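Local coordinates for N-glycosylase/DNA lyase (Methanocaldococcus jannaschii, PDB 3FHF), which belongs to the 8-oxoguanine DNA glycosylase family of the helix-hairpin-helix clan, at residues M8-K13 / W205-G210. Residues are numbered along the deposited sequence; the frame is centred on the assembly and turned at random.
Sequences MMLIKK and WYLRTG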
loop_
_atom_site.group_PDB
_atom_site.type_symbol
_atom_site.label_atom_id
_atom_site.label_comp_id
_atom_site.label_asym_id
_atom_site.label_seq_id
_atom_site.Cartn_x
_atom_site.Cartn_y
_atom_site.Cartn_z
HETATM N N MSE A 8 -10.190 22.753 5.542
HETATM C CA MSE A 8 -11.634 22.720 5.565
HETATM C C MSE A 8 -12.203 22.370 4.184
HETATM O O MSE A 8 -13.194 21.651 4.083
HETATM C CB MSE A 8 -12.161 24.063 6.086
HETATM C CG MSE A 8 -11.752 24.308 7.544
HETATM SE SE MSE A 8 -12.295 26.034 8.245
HETATM C CE MSE A 8 -14.178 25.749 8.144
HETATM N N MSE A 9 -11.564 22.849 3.123
HETATM C CA MSE A 9 -12.030 22.552 1.770
HETATM C C MSE A 9 -11.729 21.099 1.355
HETATM O O MSE A 9 -12.480 20.497 0.584
HETATM C CB MSE A 9 -11.413 23.533 0.772
HETATM C CG MSE A 9 -11.872 24.986 0.966
HETATM SE SE MSE A 9 -13.807 25.217 0.870
HETATM C CE MSE A 9 -14.234 25.170 2.765
ATOM N N LEU A 10 -10.644 20.540 1.872
ATOM C CA LEU A 10 -10.299 19.156 1.570
ATOM C C LEU A 10 -11.391 18.280 2.168
ATOM O O LEU A 10 -11.870 17.347 1.534
ATOM C CB LEU A 10 -8.954 18.774 2.196
ATOM C CG LEU A 10 -8.589 17.290 2.061
ATOM C CD1 LEU A 10 -8.400 16.937 0.592
ATOM C CD2 LEU A 10 -7.321 16.990 2.848
ATOM N N ILE A 11 -11.779 18.590 3.404
ATOM C CA ILE A 11 -12.822 17.823 4.069
ATOM C C ILE A 11 -14.098 17.914 3.245
ATOM O O ILE A 11 -14.774 16.913 3.024
ATOM C CB ILE A 11 -13.109 18.358 5.493
ATOM C CG1 ILE A 11 -11.876 18.179 6.386
ATOM C CG2 ILE A 11 -14.305 17.624 6.096
ATOM C CD1 ILE A 11 -11.473 16.720 6.604
ATOM N N LYS A 12 -14.408 19.121 2.783
ATOM C CA LYS A 12 -15.608 19.377 1.987
ATOM C C LYS A 12 -15.603 18.620 0.664
ATOM O O LYS A 12 -16.631 18.102 0.240
ATOM C CB LYS A 12 -15.743 20.873 1.716
ATOM C CG LYS A 12 -17.056 21.268 1.074
ATOM C CD LYS A 12 -17.145 22.776 0.883
ATOM C CE LYS A 12 -18.517 23.181 0.372
ATOM N NZ LYS A 12 -19.586 22.766 1.321
ATOM N N LYS A 13 -14.447 18.581 0.010
ATOM C CA LYS A 13 -14.297 17.871 -1.257
ATOM C C LYS A 13 -14.514 16.367 -1.071
ATOM O O LYS A 13 -15.207 15.723 -1.859
ATOM C CB LYS A 13 -12.899 18.111 -1.830
ATOM C CG LYS A 13 -12.632 17.398 -3.149
ATOM C CD LYS A 13 -13.642 17.793 -4.228
ATOM C CE LYS A 13 -13.242 17.227 -5.590
ATOM N NZ LYS A 13 -14.123 17.718 -6.693
ATOM N N TRP A 205 -5.837 9.376 -3.531
ATOM C CA TRP A 205 -5.264 9.100 -4.841
ATOM C C TRP A 205 -6.224 9.555 -5.934
ATOM O O TRP A 205 -5.800 10.096 -6.957
ATOM C CB TRP A 205 -4.938 7.611 -5.026
ATOM C CG TRP A 205 -3.529 7.265 -4.644
ATOM C CD1 TRP A 205 -3.119 6.571 -3.540
ATOM C CD2 TRP A 205 -2.337 7.626 -5.354
ATOM N NE1 TRP A 205 -1.746 6.483 -3.519
ATOM C CE2 TRP A 205 -1.243 7.120 -4.621
ATOM C CE3 TRP A 205 -2.090 8.329 -6.540
ATOM C CZ2 TRP A 205 0.086 7.294 -5.035
ATOM C CZ3 TRP A 205 -0.771 8.504 -6.952
ATOM C CH2 TRP A 205 0.298 7.988 -6.200
ATOM N N TYR A 206 -7.521 9.356 -5.720
ATOM C CA TYR A 206 -8.480 9.764 -6.734
ATOM C C TYR A 206 -8.444 11.270 -6.944
ATOM O O TYR A 206 -8.555 11.742 -8.076
ATOM C CB TYR A 206 -9.896 9.333 -6.366
ATOM C CG TYR A 206 -10.912 9.863 -7.342
ATOM C CD1 TYR A 206 -11.585 11.058 -7.098
ATOM C CD2 TYR A 206 -11.163 9.197 -8.538
ATOM C CE1 TYR A 206 -12.485 11.578 -8.027
ATOM C CE2 TYR A 206 -12.054 9.707 -9.469
ATOM C CZ TYR A 206 -12.709 10.896 -9.207
ATOM O OH TYR A 206 -13.581 11.408 -10.137
ATOM N N LEU A 207 -8.287 12.018 -5.858
ATOM C CA LEU A 207 -8.211 13.476 -5.941
ATOM C C LEU A 207 -6.963 13.908 -6.701
ATOM O O LEU A 207 -6.954 14.938 -7.363
ATOM C CB LEU A 207 -8.172 14.093 -4.544
ATOM C CG LEU A 207 -9.505 14.176 -3.799
ATOM C CD1 LEU A 207 -9.263 14.569 -2.344
ATOM C CD2 LEU A 207 -10.396 15.189 -4.493
ATOM N N ARG A 208 -5.913 13.101 -6.606
ATOM C CA ARG A 208 -4.649 13.403 -7.258
ATOM C C ARG A 208 -4.569 12.953 -8.720
ATOM O O ARG A 208 -3.924 13.603 -9.542
ATOM C CB ARG A 208 -3.515 12.743 -6.461
ATOM C CG ARG A 208 -2.115 13.244 -6.772
ATOM C CD ARG A 208 -1.078 12.441 -5.973
ATOM N NE ARG A 208 -1.195 12.652 -4.527
ATOM C CZ ARG A 208 -1.174 11.680 -3.620
ATOM N NH1 ARG A 208 -1.047 10.412 -3.996
ATOM N NH2 ARG A 208 -1.267 11.974 -2.332
ATOM N N THR A 209 -5.242 11.859 -9.056
ATOM C CA THR A 209 -5.156 11.325 -10.403
ATOM C C THR A 209 -6.465 11.045 -11.133
ATOM O O THR A 209 -6.463 10.860 -12.349
ATOM C CB THR A 209 -4.359 10.017 -10.396
ATOM O OG1 THR A 209 -5.094 9.023 -9.669
ATOM C CG2 THR A 209 -2.984 10.226 -9.733
ATOM N N GLY A 210 -7.573 10.993 -10.408
ATOM C CA GLY A 210 -8.839 10.704 -11.057
ATOM C C GLY A 210 -8.982 9.218 -11.323
ATOM O O GLY A 210 -9.907 8.782 -12.010
#
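Lys13 and Leu207 mark the nearest approach of two helical backbones, their CA atoms 8.8 Å apart. Residues 8-13 lie within helix 5-18 near the N-terminus, whereas 205-209 form the last turn of helix 197-209, which ends as Gly210 takes up a positive phi. No hydrogen bond links the two segments, and together they bury 127 Å². Leu207 supplies one side of the contact alone, its CB directed at helix 5-18, with one methyl for each of two partners. Leu207 CD1 meets Leu10 CD1 at 3.9 Å, a methyl-to-methyl touch between side chains set at a slant. Leu207 CD2 lies against the aliphatic part of Lys13, 3.4 Å from Lys13 CG, tighter than usual for two carbons, and 3.7 Å from Lys13 CE. Lys13 CG stands anti to the backbone N (chi1 179°), which sets it against the methyl; the bend at chi2 (58°) then brings CE back to it, the two side chains running past each other in opposite directions. Ile14 and Leu17 continue the surface that Leu207 packs on. The contact is thus a small apolar patch at the protein surface, joining the N-terminal helix to the C-terminal one by van der Waals packing, with Lys13 contributing its methylenes rather than its charge.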